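Local coordinates for protein actinorhodin polyketide putative beta-ketoacyl synthase 2 (Streptomyces coelicolor A3, PDB 1TQY) that probably works as the chain length factor, the ketosynthase-like partner subunit of the beta-ketoacyl synthase that builds the polyketide chain of the antibiotic actinorhodin, at residues B[72-80]-B[113-121]. Numbering follows the deposited sequence.
Sequences LLPQTDPST and ACGGFDFTH
Two helix N-termini share one carboxylate here: Asp77 is the N-cap of helix 78-93, and its side chain also reaches the first turn of helix 117-129. With CG anti to the backbone N (chi1 179°), the carboxylate lies over Gly116, its CG 3.3 Å from Gly116 CA. Phe119 N donates to Asp77 OD1 (2.9 Å, N-H...O 156°), approaching it nearly along its C-O bond. OD2 serves its own helix, taking Ser79 N at 2.9 Å and Ser79 OG at 2.8 Å from opposite faces of the carboxylate plane. A water links OD2 to Asp118 N. The N-H groups and the two helix ends probably favour the charged form, in spite of the Asp118 carboxylate nearby, whose own charge is met by Arg122. Gly116, the N-cap of the second helix, has no side chain and so lets the Asp77 carboxylate lie close against its CA. Next along the chain from Asp77, Pro78, whose ring fits a helix's first turn, sets CD 4.0 Å from Asp118 CB. Phe119 turns its ring edge to Pro74 O, 3.7 Å from CE2, and packs on Ala142 of helix 139-142. An N-capping aspartate thereby ties the starts of two helices together within the thiolase-like ketosynthase fold.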
ATOM      1  N   LEU B  72      -4.793  20.100 -12.249  1.00 30.95           N
ATOM      2  CA  LEU B  72      -4.725  18.684 -11.901  1.00 29.60           C
ATOM      3  C   LEU B  72      -5.384  17.721 -12.900  1.00 29.51           C
ATOM      4  O   LEU B  72      -5.108  16.526 -12.871  1.00 29.55           O
ATOM      5  CB  LEU B  72      -5.322  18.470 -10.504  1.00 28.38           C
ATOM      6  CG  LEU B  72      -4.559  19.096  -9.332  1.00 29.21           C
ATOM      7  CD1 LEU B  72      -5.343  18.917  -8.044  1.00 30.25           C
ATOM      8  CD2 LEU B  72      -3.189  18.430  -9.202  1.00 28.30           C
ATOM      9  N   LEU B  73      -6.237  18.233 -13.785  1.00 29.23           N
ATOM     10  CA  LEU B  73      -6.921  17.392 -14.764  1.00 27.86           C
ATOM     11  C   LEU B  73      -5.996  16.565 -15.660  1.00 28.05           C
ATOM     12  O   LEU B  73      -6.222  15.366 -15.859  1.00 28.17           O
ATOM     13  CB  LEU B  73      -7.839  18.243 -15.641  1.00 26.87           C
ATOM     14  CG  LEU B  73      -9.013  18.900 -14.927  1.00 26.08           C
ATOM     15  CD1 LEU B  73      -9.726  19.837 -15.903  1.00 25.54           C
ATOM     16  CD2 LEU B  73      -9.986  17.841 -14.407  1.00 26.99           C
ATOM     17  N   PRO B  74      -4.943  17.190 -16.212  1.00 27.47           N
ATOM     18  CA  PRO B  74      -3.984  16.507 -17.093  1.00 27.26           C
ATOM     19  C   PRO B  74      -3.217  15.359 -16.441  1.00 27.30           C
ATOM     20  O   PRO B  74      -2.823  14.404 -17.106  1.00 27.71           O
ATOM     21  CB  PRO B  74      -3.009  17.618 -17.496  1.00 25.72           C
ATOM     22  CG  PRO B  74      -3.726  18.890 -17.182  1.00 26.83           C
ATOM     23  CD  PRO B  74      -4.535  18.582 -15.968  1.00 27.40           C
ATOM     24  N   GLN B  75      -2.994  15.466 -15.135  1.00 27.41           N
ATOM     25  CA  GLN B  75      -2.206  14.477 -14.404  1.00 27.96           C
ATOM     26  C   GLN B  75      -2.976  13.515 -13.508  1.00 28.35           C
ATOM     27  O   GLN B  75      -2.371  12.710 -12.798  1.00 30.07           O
ATOM     28  CB  GLN B  75      -1.153  15.197 -13.550  1.00 27.00           C
ATOM     29  CG  GLN B  75      -1.748  16.127 -12.484  1.00 28.48           C
ATOM     30  CD  GLN B  75      -0.702  16.746 -11.575  1.00 30.58           C
ATOM     31  OE1 GLN B  75      -0.000  17.679 -11.959  1.00 29.45           O
ATOM     32  NE2 GLN B  75      -0.596  16.227 -10.361  1.00 29.23           N
ATOM     33  N   THR B  76      -4.299  13.571 -13.545  1.00 27.47           N
ATOM     34  CA  THR B  76      -5.087  12.698 -12.696  1.00 26.27           C
ATOM     35  C   THR B  76      -5.977  11.703 -13.427  1.00 26.81           C
ATOM     36  O   THR B  76      -6.588  12.006 -14.458  1.00 24.79           O
ATOM     37  CB  THR B  76      -5.948  13.522 -11.736  1.00 26.00           C
ATOM     38  OG1 THR B  76      -6.703  14.481 -12.485  1.00 26.33           O
ATOM     39  CG2 THR B  76      -5.065  14.242 -10.729  1.00 24.65           C
ATOM     40  N   ASP B  77      -6.022  10.502 -12.861  1.00 27.43           N
ATOM     41  CA  ASP B  77      -6.820   9.395 -13.369  1.00 26.77           C
ATOM     42  C   ASP B  77      -8.237   9.611 -12.851  1.00 26.44           C
ATOM     43  O   ASP B  77      -8.443  10.370 -11.900  1.00 26.35           O
ATOM     44  CB  ASP B  77      -6.268   8.081 -12.793  1.00 26.46           C
ATOM     45  CG  ASP B  77      -7.059   6.854 -13.245  1.00 27.60           C
ATOM     46  OD1 ASP B  77      -6.833   6.405 -14.387  1.00 28.35           O
ATOM     47  OD2 ASP B  77      -7.911   6.364 -12.462  1.00 24.74           O
ATOM     48  N   PRO B  78      -9.234   8.954 -13.462  1.00 25.10           N
ATOM     49  CA  PRO B  78     -10.596   9.152 -12.960  1.00 24.02           C
ATOM     50  C   PRO B  78     -10.702   8.849 -11.467  1.00 22.75           C
ATOM     51  O   PRO B  78     -11.359   9.585 -10.719  1.00 20.79           O
ATOM     52  CB  PRO B  78     -11.418   8.179 -13.791  1.00 25.33           C
ATOM     53  CG  PRO B  78     -10.740   8.240 -15.106  1.00 27.54           C
ATOM     54  CD  PRO B  78      -9.252   8.241 -14.749  1.00 25.74           C
ATOM     55  N   SER B  79     -10.062   7.770 -11.035  1.00 21.84           N
ATOM     56  CA  SER B  79     -10.103   7.396  -9.616  1.00 24.45           C
ATOM     57  C   SER B  79      -9.574   8.515  -8.710  1.00 23.34           C
ATOM     58  O   SER B  79     -10.167   8.816  -7.677  1.00 25.43           O
ATOM     59  CB  SER B  79      -9.281   6.125  -9.363  1.00 23.75           C
ATOM     60  OG  SER B  79      -7.914   6.351  -9.642  1.00 24.11           O
ATOM     61  N   THR B  80      -8.460   9.129  -9.093  1.00 23.32           N
ATOM     62  CA  THR B  80      -7.886  10.186  -8.264  1.00 22.35           C
ATOM     63  C   THR B  80      -8.757  11.444  -8.178  1.00 23.47           C
ATOM     64  O   THR B  80      -8.847  12.097  -7.127  1.00 23.41           O
ATOM     65  CB  THR B  80      -6.482  10.547  -8.757  1.00 22.86           C
ATOM     66  OG1 THR B  80      -5.655   9.377  -8.700  1.00 22.03           O
ATOM     67  CG2 THR B  80      -5.870  11.642  -7.885  1.00 23.24           C
ATOM     68  N   ALA B 113      -6.626  -0.188  -4.887  1.00 26.34           N
ATOM     69  CA  ALA B 113      -6.537  -1.536  -5.432  1.00 25.26           C
ATOM     70  C   ALA B 113      -6.016  -1.636  -6.868  1.00 24.68           C
ATOM     71  O   ALA B 113      -5.160  -2.472  -7.169  1.00 24.57           O
ATOM     72  CB  ALA B 113      -7.902  -2.205  -5.330  1.00 24.08           C
ATOM     73  N   CYS B 114      -6.536  -0.782  -7.748  1.00 24.67           N
ATOM     74  CA  CYS B 114      -6.174  -0.785  -9.166  1.00 25.32           C
ATOM     75  C   CYS B 114      -5.242   0.341  -9.555  1.00 24.48           C
ATOM     76  O   CYS B 114      -4.581   0.265 -10.583  1.00 22.33           O
ATOM     77  CB  CYS B 114      -7.431  -0.653 -10.024  1.00 26.81           C
ATOM     78  SG  CYS B 114      -8.755  -1.769  -9.552  1.00 35.63           S
ATOM     79  N   GLY B 115      -5.207   1.392  -8.740  1.00 24.01           N
ATOM     80  CA  GLY B 115      -4.373   2.536  -9.059  1.00 23.75           C
ATOM     81  C   GLY B 115      -5.004   3.251 -10.244  1.00 22.98           C
ATOM     82  O   GLY B 115      -6.162   2.988 -10.583  1.00 20.89           O
ATOM     83  N   GLY B 116      -4.251   4.140 -10.884  1.00 22.38           N
ATOM     84  CA  GLY B 116      -4.781   4.861 -12.026  1.00 23.75           C
ATOM     85  C   GLY B 116      -4.699   4.014 -13.273  1.00 23.97           C
ATOM     86  O   GLY B 116      -3.935   4.324 -14.176  1.00 24.63           O
ATOM     87  N   PHE B 117      -5.501   2.952 -13.338  1.00 24.40           N
ATOM     88  CA  PHE B 117      -5.452   2.048 -14.474  1.00 23.53           C
ATOM     89  C   PHE B 117      -5.887   2.624 -15.833  1.00 22.30           C
ATOM     90  O   PHE B 117      -5.245   2.330 -16.833  1.00 21.62           O
ATOM     91  CB  PHE B 117      -6.232   0.768 -14.167  1.00 22.37           C
ATOM     92  CG  PHE B 117      -5.663  -0.450 -14.844  1.00 21.44           C
ATOM     93  CD1 PHE B 117      -4.438  -0.969 -14.444  1.00 19.43           C
ATOM     94  CD2 PHE B 117      -6.311  -1.027 -15.930  1.00 19.23           C
ATOM     95  CE1 PHE B 117      -3.861  -2.042 -15.114  1.00 18.42           C
ATOM     96  CE2 PHE B 117      -5.736  -2.103 -16.607  1.00 20.97           C
ATOM     97  CZ  PHE B 117      -4.508  -2.607 -16.198  1.00 20.14           C
ATOM     98  N   ASP B 118      -6.958   3.419 -15.883  1.00 22.80           N
ATOM     99  CA  ASP B 118      -7.380   4.003 -17.149  1.00 24.23           C
ATOM    100  C   ASP B 118      -6.195   4.797 -17.697  1.00 25.14           C
ATOM    101  O   ASP B 118      -5.831   4.683 -18.866  1.00 27.38           O
ATOM    102  CB  ASP B 118      -8.571   4.947 -16.967  1.00 24.63           C
ATOM    103  CG  ASP B 118      -8.956   5.653 -18.270  1.00 25.92           C
ATOM    104  OD1 ASP B 118      -9.660   5.055 -19.106  1.00 24.67           O
ATOM    105  OD2 ASP B 118      -8.543   6.806 -18.455  1.00 25.63           O
ATOM    106  N   PHE B 119      -5.584   5.594 -16.830  1.00 24.86           N
ATOM    107  CA  PHE B 119      -4.448   6.402 -17.228  1.00 24.57           C
ATOM    108  C   PHE B 119      -3.287   5.547 -17.719  1.00 23.60           C
ATOM    109  O   PHE B 119      -2.739   5.796 -18.791  1.00 22.01           O
ATOM    110  CB  PHE B 119      -3.980   7.291 -16.063  1.00 24.27           C
ATOM    111  CG  PHE B 119      -3.055   8.407 -16.484  1.00 24.55           C
ATOM    112  CD1 PHE B 119      -1.737   8.145 -16.850  1.00 21.94           C
ATOM    113  CD2 PHE B 119      -3.522   9.717 -16.556  1.00 25.72           C
ATOM    114  CE1 PHE B 119      -0.896   9.165 -17.286  1.00 24.14           C
ATOM    115  CE2 PHE B 119      -2.688  10.746 -16.993  1.00 26.37           C
ATOM    116  CZ  PHE B 119      -1.371  10.467 -17.358  1.00 24.44           C
ATOM    117  N   THR B 120      -2.909   4.526 -16.960  1.00 22.81           N
ATOM    118  CA  THR B 120      -1.774   3.715 -17.390  1.00 23.64           C
ATOM    119  C   THR B 120      -2.037   2.918 -18.672  1.00 21.50           C
ATOM    120  O   THR B 120      -1.115   2.687 -19.454  1.00 20.89           O
ATOM    121  CB  THR B 120      -1.283   2.767 -16.245  1.00 24.33           C
ATOM    122  OG1 THR B 120       0.045   2.334 -16.537  1.00 27.81           O
ATOM    123  CG2 THR B 120      -2.168   1.528 -16.122  1.00 26.45           C
ATOM    124  N   HIS B 121      -3.283   2.495 -18.888  1.00 21.42           N
ATOM    125  CA  HIS B 121      -3.616   1.741 -20.099  1.00 20.11           C
ATOM    126  C   HIS B 121      -3.328   2.618 -21.322  1.00 21.31           C
ATOM    127  O   HIS B 121      -2.688   2.182 -22.285  1.00 22.26           O
ATOM    128  CB  HIS B 121      -5.088   1.327 -20.086  1.00 19.05           C
ATOM    129  CG  HIS B 121      -5.506   0.500 -21.268  1.00 21.01           C
ATOM    130  ND1 HIS B 121      -6.820   0.146 -21.492  1.00 19.71           N
ATOM    131  CD2 HIS B 121      -4.798  -0.016 -22.303  1.00 19.45           C
ATOM    132  CE1 HIS B 121      -6.902  -0.550 -22.614  1.00 19.26           C
ATOM    133  NE2 HIS B 121      -5.691  -0.661 -23.125  1.00 19.64           N
TER
HETATM  134  O   HOH W   1      -8.672   3.986 -13.826  1.00 27.57           O